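Local coordinates for transcriptional activator of comK gene (Bacillus halodurans, PDB 2HQB), which probably activates transcription of the competence gene comK and, as a BMP-family lipoprotein with a substrate-binding-protein fold, may recognise a small ligand, at residues V129-A134 / V184-G189; E155-Y160 / Q175-E180; R159-W164 / D190-P195. One frame throughout, in Å; residues are numbered along the deposited sequence.

Interaction 1 of 3, residues V129-A134 / V184-G189; sequences VGVIAA and VFYPAG
Tyr186 holds CG anti to its backbone N (chi1 -174°), and Val131, with CG1 set the same way (chi1 176°), turns CG2 to the neighbouring ring. The two residues are register partners on one face of the sheet; the torsions aim the groups, and Val131 CG2 meets the edge of the phenol ring in its plane, 3.9 Å from Tyr186 CD2. Ala188 CB lies over one face of that ring, displaced toward its rim, while the hydroxyl hydrogen-bonds to Thr226 and Phe144 of helix 139-150 stacks on the ring. Gly130 is in register with Phe185, whose ring projects from the opposite face and packs edge-to-face with Phe174 of helix 167-178.

The backbones supply the polar part. The short strand axes run 26° apart, and hydrogen bonds stepping from one chain to the other make the pairing parallel. Gly130 N donates to Val184 O at 3.0 Å and Tyr186 N to Gly130 O at 2.8 Å, both nearly in line with the carbonyl. Ile132 N reaches Tyr186 O at 3.0 Å from well above the carbonyl plane, and the chain then makes inverse gamma turns centred on Pro187 and Ala188. Beyond, Ala133 CB and Ala188 CB still pack at 4.3 Å.

All twelve residues contribute buried surface, 420 Å² in total. Strand 128-133 also bonds to strand 155-160 on its other side, and helices cover both faces of the sheet. Such a three-layer alpha/beta/alpha sandwich, with its central parallel strands, is characteristic of a lobe of the type I periplasmic-binding-protein fold.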
ATOM      1  N   VAL A 129      -0.399  10.405 -19.675  1.00 62.52           N
ATOM      2  CA  VAL A 129      -0.333  10.177 -18.238  1.00 54.34           C
ATOM      3  C   VAL A 129       1.026   9.589 -17.893  1.00 57.70           C
ATOM      4  O   VAL A 129       1.687   8.993 -18.751  1.00 54.03           O
ATOM      5  CB  VAL A 129      -1.372   9.184 -17.807  1.00 43.18           C
ATOM      6  CG1 VAL A 129      -2.720   9.593 -18.333  1.00 44.43           C
ATOM      7  CG2 VAL A 129      -0.984   7.808 -18.317  1.00 41.68           C
ATOM      8  N   GLY A 130       1.436   9.747 -16.634  1.00 57.68           N
ATOM      9  CA  GLY A 130       2.728   9.225 -16.219  1.00 52.23           C
ATOM     10  C   GLY A 130       2.843   8.658 -14.810  1.00 51.29           C
ATOM     11  O   GLY A 130       2.163   9.098 -13.865  1.00 48.04           O
ATOM     12  N   VAL A 131       3.714   7.658 -14.686  1.00 49.30           N
ATOM     13  CA  VAL A 131       4.000   7.031 -13.420  1.00 49.91           C
ATOM     14  C   VAL A 131       5.445   7.289 -13.046  1.00 52.87           C
ATOM     15  O   VAL A 131       6.321   7.067 -13.875  1.00 57.41           O
ATOM     16  CB  VAL A 131       3.868   5.504 -13.471  1.00 47.49           C
ATOM     17  CG1 VAL A 131       4.279   4.905 -12.111  1.00 48.78           C
ATOM     18  CG2 VAL A 131       2.474   5.118 -13.776  1.00 48.88           C
ATOM     19  N   ILE A 132       5.691   7.766 -11.820  1.00 50.12           N
ATOM     20  CA  ILE A 132       7.061   7.934 -11.304  1.00 46.84           C
ATOM     21  C   ILE A 132       7.128   6.913 -10.148  1.00 43.36           C
ATOM     22  O   ILE A 132       6.669   7.166  -9.037  1.00 42.38           O
ATOM     23  CB  ILE A 132       7.327   9.338 -10.725  1.00 48.81           C
ATOM     24  CG1 ILE A 132       7.107  10.396 -11.795  1.00 41.54           C
ATOM     25  CG2 ILE A 132       8.754   9.413 -10.181  1.00 43.38           C
ATOM     26  CD1 ILE A 132       7.402  11.840 -11.344  1.00 41.29           C
ATOM     27  N   ALA A 133       7.653   5.737 -10.430  1.00 43.62           N
ATOM     28  CA  ALA A 133       7.735   4.708  -9.417  1.00 47.29           C
ATOM     29  C   ALA A 133       9.176   4.462  -9.024  1.00 53.33           C
ATOM     30  O   ALA A 133      10.094   5.123  -9.522  1.00 48.81           O
ATOM     31  CB  ALA A 133       7.108   3.434  -9.915  1.00 43.26           C
ATOM     32  N   ALA A 134       9.376   3.503  -8.125  1.00 55.48           N
ATOM     33  CA  ALA A 134      10.713   3.204  -7.646  1.00 51.34           C
ATOM     34  C   ALA A 134      11.308   2.072  -8.445  1.00 51.62           C
ATOM     35  O   ALA A 134      12.433   2.172  -8.948  1.00 55.16           O
ATOM     36  CB  ALA A 134      10.664   2.852  -6.160  1.00 48.79           C
ATOM     37  N   VAL A 184      -1.169  14.285 -15.845  1.00 56.70           N
ATOM     38  CA  VAL A 184      -1.761  13.524 -14.755  1.00 51.74           C
ATOM     39  C   VAL A 184      -0.643  12.602 -14.284  1.00 51.81           C
ATOM     40  O   VAL A 184      -0.096  11.829 -15.079  1.00 53.13           O
ATOM     41  CB  VAL A 184      -2.964  12.700 -15.224  1.00 50.24           C
ATOM     42  CG1 VAL A 184      -3.643  12.040 -14.040  1.00 43.63           C
ATOM     43  CG2 VAL A 184      -3.929  13.595 -15.959  1.00 42.14           C
ATOM     44  N   PHE A 185      -0.294  12.707 -13.001  1.00 50.70           N
ATOM     45  CA  PHE A 185       0.778  11.893 -12.429  1.00 49.10           C
ATOM     46  C   PHE A 185       0.408  10.886 -11.301  1.00 50.21           C
ATOM     47  O   PHE A 185      -0.506  11.092 -10.479  1.00 46.85           O
ATOM     48  CB  PHE A 185       1.899  12.810 -11.964  1.00 37.73           C
ATOM     49  CG  PHE A 185       2.442  13.706 -13.048  1.00 47.14           C
ATOM     50  CD1 PHE A 185       1.753  14.849 -13.442  1.00 50.60           C
ATOM     51  CD2 PHE A 185       3.681  13.446 -13.628  1.00 53.96           C
ATOM     52  CE1 PHE A 185       2.295  15.732 -14.393  1.00 53.01           C
ATOM     53  CE2 PHE A 185       4.235  14.323 -14.580  1.00 61.42           C
ATOM     54  CZ  PHE A 185       3.538  15.468 -14.958  1.00 55.07           C
ATOM     55  N   TYR A 186       1.124   9.766 -11.315  1.00 48.86           N
ATOM     56  CA  TYR A 186       0.951   8.695 -10.345  1.00 45.95           C
ATOM     57  C   TYR A 186       2.327   8.513  -9.718  1.00 44.39           C
ATOM     58  O   TYR A 186       3.126   7.714 -10.208  1.00 45.47           O
ATOM     59  CB  TYR A 186       0.534   7.406 -11.059  1.00 32.06           C
ATOM     60  CG  TYR A 186       0.188   6.283 -10.115  1.00 37.47           C
ATOM     61  CD1 TYR A 186      -0.446   6.537  -8.887  1.00 36.32           C
ATOM     62  CD2 TYR A 186       0.465   4.960 -10.442  1.00 39.17           C
ATOM     63  CE1 TYR A 186      -0.802   5.484  -8.004  1.00 22.61           C
ATOM     64  CE2 TYR A 186       0.108   3.911  -9.561  1.00 41.61           C
ATOM     65  CZ  TYR A 186      -0.525   4.193  -8.353  1.00 31.78           C
ATOM     66  OH  TYR A 186      -0.907   3.169  -7.524  1.00 39.09           O
ATOM     67  N   PRO A 187       2.640   9.277  -8.652  1.00 44.03           N
ATOM     68  CA  PRO A 187       3.972   9.132  -8.027  1.00 43.12           C
ATOM     69  C   PRO A 187       3.914   8.016  -6.984  1.00 44.65           C
ATOM     70  O   PRO A 187       3.700   8.244  -5.794  1.00 42.04           O
ATOM     71  CB  PRO A 187       4.246  10.532  -7.477  1.00 35.77           C
ATOM     72  CG  PRO A 187       2.846  11.056  -7.133  1.00 36.85           C
ATOM     73  CD  PRO A 187       1.868  10.408  -8.089  1.00 31.30           C
ATOM     74  N   ALA A 188       4.107   6.798  -7.483  1.00 46.66           N
ATOM     75  CA  ALA A 188       3.994   5.589  -6.703  1.00 49.33           C
ATOM     76  C   ALA A 188       5.179   5.185  -5.851  1.00 54.01           C
ATOM     77  O   ALA A 188       5.795   4.120  -6.064  1.00 58.97           O
ATOM     78  CB  ALA A 188       3.589   4.447  -7.624  1.00 45.85           C
ATOM     79  N   GLY A 189       5.467   6.033  -4.866  1.00 52.30           N
ATOM     80  CA  GLY A 189       6.559   5.794  -3.928  1.00 47.52           C
ATOM     81  C   GLY A 189       6.173   6.488  -2.652  1.00 38.80           C
ATOM     82  O   GLY A 189       6.077   7.700  -2.651  1.00 36.81           O
TER

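Interaction 2 of 3, residues E155-Y160 / Q175-E180; sequences EAFVRY and QELQKE
Leu177 packs against Phe157 and Arg159, two residues apart on strand 155-160, within a beta-alpha-beta crossover: this edge strand leads into helix 167-178, which runs back across the sheet before strand 184-186.

In the apolar part, Leu177 and Phe157 are the most covered residues, with 81 and 75 Å² of the 275 Å² in total. Leu177 CD2 lies 3.4 Å from Phe157 CB and approaches the ring obliquely, the two side chains lying alongside one another and pointing opposite ways. The same methyl is 3.9 Å from Arg159 CG, and it also sits over one face of the guanidinium, off-centre toward the rim. Deeper in, Leu177 reaches Ile132 and Phe185, which joins the helix to the next two strands.

Charge contributes more loosely. Arg159 NH1 and Glu176 OE1 are 4.2 Å apart, beyond salt-bridge range, with the carboxylate oxygen near the guanidinium plane; any attraction is probably modest. Glu180 OE1 is modelled at the edge of the Phe157 ring, but its placement is doubtful.

The polar bond belongs to the strand itself. Arg159, bent at chi2 and chi3, folds back so that NE donates to Val158 O at 2.8 Å with an N-H...O angle of 167°.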
ATOM      1  N   GLU A 155      -1.028   7.780 -24.226  1.00 58.79           N
ATOM      2  CA  GLU A 155       0.351   7.327 -24.143  1.00 62.40           C
ATOM      3  C   GLU A 155       0.845   7.501 -22.697  1.00 67.05           C
ATOM      4  O   GLU A 155       0.904   8.630 -22.187  1.00 67.10           O
ATOM      5  CB  GLU A 155       1.245   8.137 -25.087  1.00 57.39           C
ATOM      6  CG  GLU A 155       2.695   8.087 -24.696  1.00 59.12           C
ATOM      7  CD  GLU A 155       3.647   8.417 -25.828  1.00 73.06           C
ATOM      8  OE1 GLU A 155       3.565   9.541 -26.397  1.00 69.68           O
ATOM      9  OE2 GLU A 155       4.492   7.534 -26.135  1.00 78.26           O
ATOM     10  N   ALA A 156       1.211   6.382 -22.059  1.00 65.95           N
ATOM     11  CA  ALA A 156       1.689   6.368 -20.673  1.00 60.25           C
ATOM     12  C   ALA A 156       3.207   6.487 -20.515  1.00 55.38           C
ATOM     13  O   ALA A 156       3.965   5.830 -21.200  1.00 59.45           O
ATOM     14  CB  ALA A 156       1.194   5.106 -19.977  1.00 54.05           C
ATOM     15  N   PHE A 157       3.646   7.343 -19.606  1.00 52.33           N
ATOM     16  CA  PHE A 157       5.068   7.502 -19.367  1.00 54.10           C
ATOM     17  C   PHE A 157       5.444   6.962 -18.001  1.00 52.64           C
ATOM     18  O   PHE A 157       4.907   7.391 -16.985  1.00 50.85           O
ATOM     19  CB  PHE A 157       5.472   8.963 -19.424  1.00 53.34           C
ATOM     20  CG  PHE A 157       5.387   9.547 -20.770  1.00 57.68           C
ATOM     21  CD1 PHE A 157       4.165   9.634 -21.422  1.00 62.12           C
ATOM     22  CD2 PHE A 157       6.515  10.060 -21.381  1.00 57.93           C
ATOM     23  CE1 PHE A 157       4.067  10.239 -22.670  1.00 57.83           C
ATOM     24  CE2 PHE A 157       6.427  10.664 -22.630  1.00 58.46           C
ATOM     25  CZ  PHE A 157       5.206  10.759 -23.277  1.00 52.62           C
ATOM     26  N   VAL A 158       6.385   6.028 -17.988  1.00 52.21           N
ATOM     27  CA  VAL A 158       6.855   5.426 -16.756  1.00 47.77           C
ATOM     28  C   VAL A 158       8.310   5.759 -16.553  1.00 43.40           C
ATOM     29  O   VAL A 158       9.129   5.479 -17.408  1.00 41.18           O
ATOM     30  CB  VAL A 158       6.728   3.908 -16.794  1.00 39.72           C
ATOM     31  CG1 VAL A 158       7.221   3.324 -15.500  1.00 35.87           C
ATOM     32  CG2 VAL A 158       5.290   3.519 -17.027  1.00 45.89           C
ATOM     33  N   ARG A 159       8.607   6.391 -15.422  1.00 45.99           N
ATOM     34  CA  ARG A 159       9.973   6.741 -15.028  1.00 47.35           C
ATOM     35  C   ARG A 159      10.206   6.049 -13.689  1.00 47.07           C
ATOM     36  O   ARG A 159       9.323   6.004 -12.840  1.00 46.81           O
ATOM     37  CB  ARG A 159      10.152   8.256 -14.856  1.00 46.56           C
ATOM     38  CG  ARG A 159      10.107   9.055 -16.152  1.00 57.38           C
ATOM     39  CD  ARG A 159      11.041   8.474 -17.198  1.00 59.16           C
ATOM     40  NE  ARG A 159      10.302   7.846 -18.288  1.00 59.51           N
ATOM     41  CZ  ARG A 159      10.224   8.348 -19.517  1.00 65.35           C
ATOM     42  NH1 ARG A 159      10.840   9.488 -19.823  1.00 63.47           N
ATOM     43  NH2 ARG A 159       9.532   7.709 -20.446  1.00 62.16           N
ATOM     44  N   TYR A 160      11.399   5.509 -13.508  1.00 47.39           N
ATOM     45  CA  TYR A 160      11.740   4.812 -12.279  1.00 44.84           C
ATOM     46  C   TYR A 160      12.709   5.611 -11.415  1.00 43.98           C
ATOM     47  O   TYR A 160      13.720   6.093 -11.897  1.00 45.39           O
ATOM     48  CB  TYR A 160      12.351   3.427 -12.613  1.00 33.69           C
ATOM     49  CG  TYR A 160      11.314   2.457 -13.170  1.00 39.58           C
ATOM     50  CD1 TYR A 160      11.340   2.030 -14.512  1.00 39.60           C
ATOM     51  CD2 TYR A 160      10.237   2.063 -12.382  1.00 40.40           C
ATOM     52  CE1 TYR A 160      10.320   1.262 -15.043  1.00 27.34           C
ATOM     53  CE2 TYR A 160       9.221   1.303 -12.896  1.00 52.09           C
ATOM     54  CZ  TYR A 160       9.253   0.908 -14.228  1.00 51.30           C
ATOM     55  OH  TYR A 160       8.156   0.212 -14.701  1.00 56.03           O
ATOM     56  N   GLN A 175       9.621  16.848 -13.408  1.00 58.16           N
ATOM     57  CA  GLN A 175      10.006  17.929 -14.309  1.00 60.52           C
ATOM     58  C   GLN A 175      10.175  17.404 -15.744  1.00 60.48           C
ATOM     59  O   GLN A 175       9.527  17.897 -16.683  1.00 53.91           O
ATOM     60  CB  GLN A 175      11.291  18.586 -13.788  1.00 55.91           C
ATOM     61  CG  GLN A 175      11.019  19.699 -12.772  1.00 66.90           C
ATOM     62  CD  GLN A 175      12.061  19.726 -11.652  1.00 85.97           C
ATOM     63  OE1 GLN A 175      13.222  19.330 -11.866  1.00 88.74           O
ATOM     64  NE2 GLN A 175      11.661  20.204 -10.451  1.00 67.34           N
ATOM     65  N   GLU A 176      11.054  16.414 -15.899  1.00 56.89           N
ATOM     66  CA  GLU A 176      11.277  15.753 -17.180  1.00 55.79           C
ATOM     67  C   GLU A 176       9.961  15.476 -17.942  1.00 57.88           C
ATOM     68  O   GLU A 176       9.786  15.917 -19.081  1.00 56.16           O
ATOM     69  CB  GLU A 176      11.937  14.405 -16.954  1.00 54.25           C
ATOM     70  CG  GLU A 176      13.425  14.382 -16.964  1.00 61.39           C
ATOM     71  CD  GLU A 176      13.912  12.966 -17.137  1.00 71.55           C
ATOM     72  OE1 GLU A 176      13.390  12.291 -18.061  1.00 72.75           O
ATOM     73  OE2 GLU A 176      14.792  12.530 -16.358  1.00 70.50           O
ATOM     74  N   LEU A 177       9.070  14.702 -17.319  1.00 54.27           N
ATOM     75  CA  LEU A 177       7.796  14.358 -17.928  1.00 55.27           C
ATOM     76  C   LEU A 177       6.954  15.608 -18.080  1.00 57.79           C
ATOM     77  O   LEU A 177       5.946  15.631 -18.822  1.00 53.07           O
ATOM     78  CB  LEU A 177       7.041  13.363 -17.058  1.00 55.59           C
ATOM     79  CG  LEU A 177       7.644  11.991 -16.874  1.00 46.20           C
ATOM     80  CD1 LEU A 177       6.827  11.262 -15.831  1.00 46.18           C
ATOM     81  CD2 LEU A 177       7.654  11.256 -18.196  1.00 54.48           C
ATOM     82  N   GLN A 178       7.341  16.645 -17.345  1.00 60.30           N
ATOM     83  CA  GLN A 178       6.611  17.902 -17.441  1.00 70.65           C
ATOM     84  C   GLN A 178       6.850  18.373 -18.879  1.00 74.12           C
ATOM     85  O   GLN A 178       5.909  18.628 -19.628  1.00 74.64           O
ATOM     86  CB  GLN A 178       7.146  18.931 -16.433  1.00 76.75           C
ATOM     87  CG  GLN A 178       6.281  20.184 -16.311  1.00 79.23           C
ATOM     88  CD  GLN A 178       5.005  19.948 -15.523  1.00 83.36           C
ATOM     89  OE1 GLN A 178       4.378  18.890 -15.630  1.00 91.00           O
ATOM     90  NE2 GLN A 178       4.607  20.941 -14.734  1.00 83.82           N
ATOM     91  N   LYS A 179       8.122  18.437 -19.260  1.00 73.03           N
ATOM     92  CA  LYS A 179       8.519  18.848 -20.596  1.00 69.90           C
ATOM     93  C   LYS A 179       8.125  17.815 -21.659  1.00 72.14           C
ATOM     94  O   LYS A 179       8.786  17.682 -22.678  1.00 79.46           O
ATOM     95  CB  LYS A 179      10.037  19.069 -20.639  1.00 68.38           C
ATOM     96  CG  LYS A 179      10.544  20.040 -19.598  1.00 69.67           C
ATOM     97  CD  LYS A 179      12.057  20.224 -19.673  1.00 77.75           C
ATOM     98  CE  LYS A 179      12.528  21.149 -18.539  1.00 87.16           C
ATOM     99  NZ  LYS A 179      13.994  21.404 -18.561  1.00 87.63           N
ATOM    100  N   GLU A 180       7.051  17.080 -21.439  1.00 69.25           N
ATOM    101  CA  GLU A 180       6.645  16.085 -22.415  1.00 70.00           C
ATOM    102  C   GLU A 180       5.134  16.127 -22.476  1.00 71.49           C
ATOM    103  O   GLU A 180       4.476  15.208 -22.976  1.00 67.30           O
ATOM    104  CB  GLU A 180       7.123  14.700 -21.986  1.00 76.01           C
ATOM    105  CG  GLU A 180       6.950  13.633 -23.051  1.00 88.32           C
ATOM    106  CD  GLU A 180       8.277  13.160 -23.643  1.00 95.55           C
ATOM    107  OE1 GLU A 180       8.254  12.266 -24.531  1.00 95.51           O
ATOM    108  OE2 GLU A 180       9.339  13.682 -23.219  1.00 92.24           O
TER

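Interaction 3 of 3, residues R159-W164 / D190-P195; sequences RYVGEW and DGYHVP
Tyr192 brings its ring against Val161 and the backbone of Glu163 and Trp164, where the loop following strand 155-160 meets the start of helix 193-203. These are the carboxyl-terminal strand ends of an alpha/beta lobe, the side that in type I periplasmic-binding proteins borders the cleft between lobes.

In the first shell, Val161 CG2 lies obliquely to the ring, 3.6 Å from Tyr192 CE2 and 3.8 Å from Tyr192 CZ. Glu163 O comes to the ring edge in its plane, 3.4 Å from Tyr192 CE2, although Glu163 is poorly ordered and its position is less certain. Another carbonyl, Trp164 O, is modelled oblique to the same ring, but it sits too close to Gly191 CA and its place is doubtful. Trp164 is the residue most covered here, at 85 Å², and its indole CE3 approaches Asp190 N at 4.3 Å, again obliquely. Between them the backbones converge, with Trp164 CA and Gly191 CA 4.9 Å apart.

With CG between backbone N and carbonyl carbon (chi1 57°), the Tyr192 ring is laid against segment 159-164, and its hydroxyl hydrogen-bonds to Ile132 O, satisfying a buried strand carbonyl. A leucine here has neither the hydroxyl nor the ring, and would probably leave Ile132 O without that hydrogen-bond donor and open a gap beside Val161 CG2.

Farther out, Ala170 and Leu173 of helix 167-178 touch Tyr192 and Val161 respectively, while Phe135 packs edge-to-face with the Trp164 indole. The helix start is tied to the chain leading into it as well: His193, with its imidazole turned away from the loop, forms a hydrogen bond through ND1 to Pro187 O.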
ATOM      1  N   ARG A 159       8.607   6.391 -15.422  1.00 45.99           N
ATOM      2  CA  ARG A 159       9.973   6.741 -15.028  1.00 47.35           C
ATOM      3  C   ARG A 159      10.206   6.049 -13.689  1.00 47.07           C
ATOM      4  O   ARG A 159       9.323   6.004 -12.840  1.00 46.81           O
ATOM      5  CB  ARG A 159      10.152   8.256 -14.856  1.00 46.56           C
ATOM      6  CG  ARG A 159      10.107   9.055 -16.152  1.00 57.38           C
ATOM      7  CD  ARG A 159      11.041   8.474 -17.198  1.00 59.16           C
ATOM      8  NE  ARG A 159      10.302   7.846 -18.288  1.00 59.51           N
ATOM      9  CZ  ARG A 159      10.224   8.348 -19.517  1.00 65.35           C
ATOM     10  NH1 ARG A 159      10.840   9.488 -19.823  1.00 63.47           N
ATOM     11  NH2 ARG A 159       9.532   7.709 -20.446  1.00 62.16           N
ATOM     12  N   TYR A 160      11.399   5.509 -13.508  1.00 47.39           N
ATOM     13  CA  TYR A 160      11.740   4.812 -12.279  1.00 44.84           C
ATOM     14  C   TYR A 160      12.709   5.611 -11.415  1.00 43.98           C
ATOM     15  O   TYR A 160      13.720   6.093 -11.897  1.00 45.39           O
ATOM     16  CB  TYR A 160      12.351   3.427 -12.613  1.00 33.69           C
ATOM     17  CG  TYR A 160      11.314   2.457 -13.170  1.00 39.58           C
ATOM     18  CD1 TYR A 160      11.340   2.030 -14.512  1.00 39.60           C
ATOM     19  CD2 TYR A 160      10.237   2.063 -12.382  1.00 40.40           C
ATOM     20  CE1 TYR A 160      10.320   1.262 -15.043  1.00 27.34           C
ATOM     21  CE2 TYR A 160       9.221   1.303 -12.896  1.00 52.09           C
ATOM     22  CZ  TYR A 160       9.253   0.908 -14.228  1.00 51.30           C
ATOM     23  OH  TYR A 160       8.156   0.212 -14.701  1.00 56.03           O
ATOM     24  N   VAL A 161      12.385   5.778 -10.135  1.00 44.58           N
ATOM     25  CA  VAL A 161      13.311   6.449  -9.217  1.00 40.80           C
ATOM     26  C   VAL A 161      14.195   5.319  -8.716  1.00 45.40           C
ATOM     27  O   VAL A 161      13.770   4.155  -8.622  1.00 48.96           O
ATOM     28  CB  VAL A 161      12.641   6.984  -7.982  1.00 25.13           C
ATOM     29  CG1 VAL A 161      13.670   7.652  -7.117  1.00 34.73           C
ATOM     30  CG2 VAL A 161      11.548   7.894  -8.341  1.00 24.03           C
ATOM     31  N   GLY A 162      15.427   5.608  -8.374  1.00 44.51           N
ATOM     32  CA  GLY A 162      16.202   4.479  -7.905  1.00 48.76           C
ATOM     33  C   GLY A 162      15.563   3.813  -6.694  1.00 49.64           C
ATOM     34  O   GLY A 162      15.636   2.602  -6.541  1.00 42.85           O
ATOM     35  N   GLU A 163      14.980   4.628  -5.803  1.00 60.85           N
ATOM     36  CA  GLU A 163      14.331   4.133  -4.579  1.00 63.03           C
ATOM     37  C   GLU A 163      13.054   4.854  -4.099  1.00 55.64           C
ATOM     38  O   GLU A 163      12.438   5.613  -4.841  1.00 58.90           O
ATOM     39  CB  GLU A 163      15.330   4.089  -3.426  1.00 75.25           C
ATOM     40  CG  GLU A 163      14.658   3.558  -2.149  1.00 93.40           C
ATOM     41  CD  GLU A 163      15.614   2.945  -1.171  1.00 98.19           C
ATOM     42  OE1 GLU A 163      16.663   3.597  -0.921  1.00 97.30           O
ATOM     43  OE2 GLU A 163      15.304   1.828  -0.662  1.00101.51           O
ATOM     44  N   TRP A 164      12.655   4.605  -2.856  1.00 49.70           N
ATOM     45  CA  TRP A 164      11.443   5.200  -2.316  1.00 52.80           C
ATOM     46  C   TRP A 164      11.564   6.538  -1.596  1.00 56.88           C
ATOM     47  O   TRP A 164      10.558   7.193  -1.339  1.00 60.41           O
ATOM     48  CB  TRP A 164      10.767   4.256  -1.340  1.00 45.55           C
ATOM     49  CG  TRP A 164      10.727   2.843  -1.723  1.00 43.77           C
ATOM     50  CD1 TRP A 164      11.630   1.886  -1.400  1.00 45.08           C
ATOM     51  CD2 TRP A 164       9.669   2.182  -2.424  1.00 47.26           C
ATOM     52  NE1 TRP A 164      11.197   0.657  -1.841  1.00 44.55           N
ATOM     53  CE2 TRP A 164       9.998   0.817  -2.479  1.00 42.02           C
ATOM     54  CE3 TRP A 164       8.480   2.615  -3.014  1.00 33.88           C
ATOM     55  CZ2 TRP A 164       9.185  -0.114  -3.100  1.00 44.60           C
ATOM     56  CZ3 TRP A 164       7.681   1.696  -3.625  1.00 46.46           C
ATOM     57  CH2 TRP A 164       8.032   0.342  -3.671  1.00 46.86           C
ATOM     58  N   ASP A 190       5.914   5.736  -1.583  1.00 43.40           N
ATOM     59  CA  ASP A 190       5.502   6.342  -0.289  1.00 41.82           C
ATOM     60  C   ASP A 190       6.461   7.409   0.144  1.00 34.07           C
ATOM     61  O   ASP A 190       6.064   8.508   0.492  1.00 31.61           O
ATOM     62  CB  ASP A 190       5.468   5.316   0.831  1.00 51.83           C
ATOM     63  CG  ASP A 190       4.444   4.241   0.603  1.00 50.23           C
ATOM     64  OD1 ASP A 190       3.269   4.489   0.947  1.00 44.36           O
ATOM     65  OD2 ASP A 190       4.832   3.165   0.085  1.00 41.79           O
ATOM     66  N   GLY A 191       7.736   7.078   0.134  1.00 31.39           N
ATOM     67  CA  GLY A 191       8.708   8.070   0.529  1.00 36.50           C
ATOM     68  C   GLY A 191       8.594   9.461  -0.085  1.00 39.18           C
ATOM     69  O   GLY A 191       8.527  10.438   0.665  1.00 36.24           O
ATOM     70  N   TYR A 192       8.550   9.570  -1.423  1.00 40.78           N
ATOM     71  CA  TYR A 192       8.517  10.888  -2.074  1.00 37.09           C
ATOM     72  C   TYR A 192       7.191  11.350  -2.558  1.00 38.93           C
ATOM     73  O   TYR A 192       7.089  12.425  -3.116  1.00 45.58           O
ATOM     74  CB  TYR A 192       9.478  10.918  -3.259  1.00 35.21           C
ATOM     75  CG  TYR A 192       9.181   9.846  -4.265  1.00 42.46           C
ATOM     76  CD1 TYR A 192       7.998   9.876  -5.038  1.00 34.37           C
ATOM     77  CD2 TYR A 192      10.044   8.754  -4.407  1.00 39.74           C
ATOM     78  CE1 TYR A 192       7.695   8.825  -5.919  1.00 22.33           C
ATOM     79  CE2 TYR A 192       9.752   7.695  -5.283  1.00 32.72           C
ATOM     80  CZ  TYR A 192       8.577   7.738  -6.030  1.00 29.35           C
ATOM     81  OH  TYR A 192       8.286   6.681  -6.857  1.00 39.71           O
ATOM     82  N   HIS A 193       6.173  10.540  -2.349  1.00 40.15           N
ATOM     83  CA  HIS A 193       4.846  10.856  -2.811  1.00 38.66           C
ATOM     84  C   HIS A 193       4.386  12.304  -2.595  1.00 40.58           C
ATOM     85  O   HIS A 193       4.064  12.998  -3.576  1.00 40.90           O
ATOM     86  CB  HIS A 193       3.859   9.874  -2.207  1.00 35.36           C
ATOM     87  CG  HIS A 193       2.469  10.034  -2.721  1.00 32.65           C
ATOM     88  ND1 HIS A 193       2.073   9.546  -3.947  1.00 30.51           N
ATOM     89  CD2 HIS A 193       1.394  10.657  -2.191  1.00 34.10           C
ATOM     90  CE1 HIS A 193       0.807   9.863  -4.151  1.00 38.56           C
ATOM     91  NE2 HIS A 193       0.369  10.537  -3.101  1.00 45.51           N
ATOM     92  N   VAL A 194       4.347  12.778  -1.348  1.00 39.17           N
ATOM     93  CA  VAL A 194       3.918  14.162  -1.117  1.00 38.83           C
ATOM     94  C   VAL A 194       4.817  15.193  -1.822  1.00 43.44           C
ATOM     95  O   VAL A 194       4.322  16.029  -2.587  1.00 46.76           O
ATOM     96  CB  VAL A 194       3.860  14.484   0.324  1.00 36.79           C
ATOM     97  CG1 VAL A 194       3.469  15.911   0.480  1.00 36.40           C
ATOM     98  CG2 VAL A 194       2.823  13.601   0.999  1.00 41.46           C
ATOM     99  N   PRO A 195       6.141  15.164  -1.571  1.00 40.34           N
ATOM    100  CA  PRO A 195       7.031  16.113  -2.247  1.00 39.19           C
ATOM    101  C   PRO A 195       6.599  16.317  -3.715  1.00 40.04           C
ATOM    102  O   PRO A 195       6.489  17.444  -4.194  1.00 41.36           O
ATOM    103  CB  PRO A 195       8.382  15.417  -2.165  1.00 34.52           C
ATOM    104  CG  PRO A 195       8.343  14.779  -0.825  1.00 41.84           C
ATOM    105  CD  PRO A 195       6.912  14.255  -0.707  1.00 44.43           C
TER

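In the fold
All three interactions belong to one lobe and meet around strand 128-133. Interaction 1 is wholly buried and relies on regular parallel backbone bonding. The other two are partly buried: interaction 2 relies on side-chain packing, interaction 3 on a ring set against both a side chain and loop backbone. Interaction 2 lies farthest from the chain centre, its own centre about 23 Å away against about 14 Å for the other two, and mixes apolar contact with loosely placed charges. Interactions 2 and 3 start from the same edge strand, 155-160, but their centres are about 14 Å apart. The sheet joins them to interaction 1 through probable backbone hydrogen bonds, Val131 to Phe157 and Ala133 to Val161.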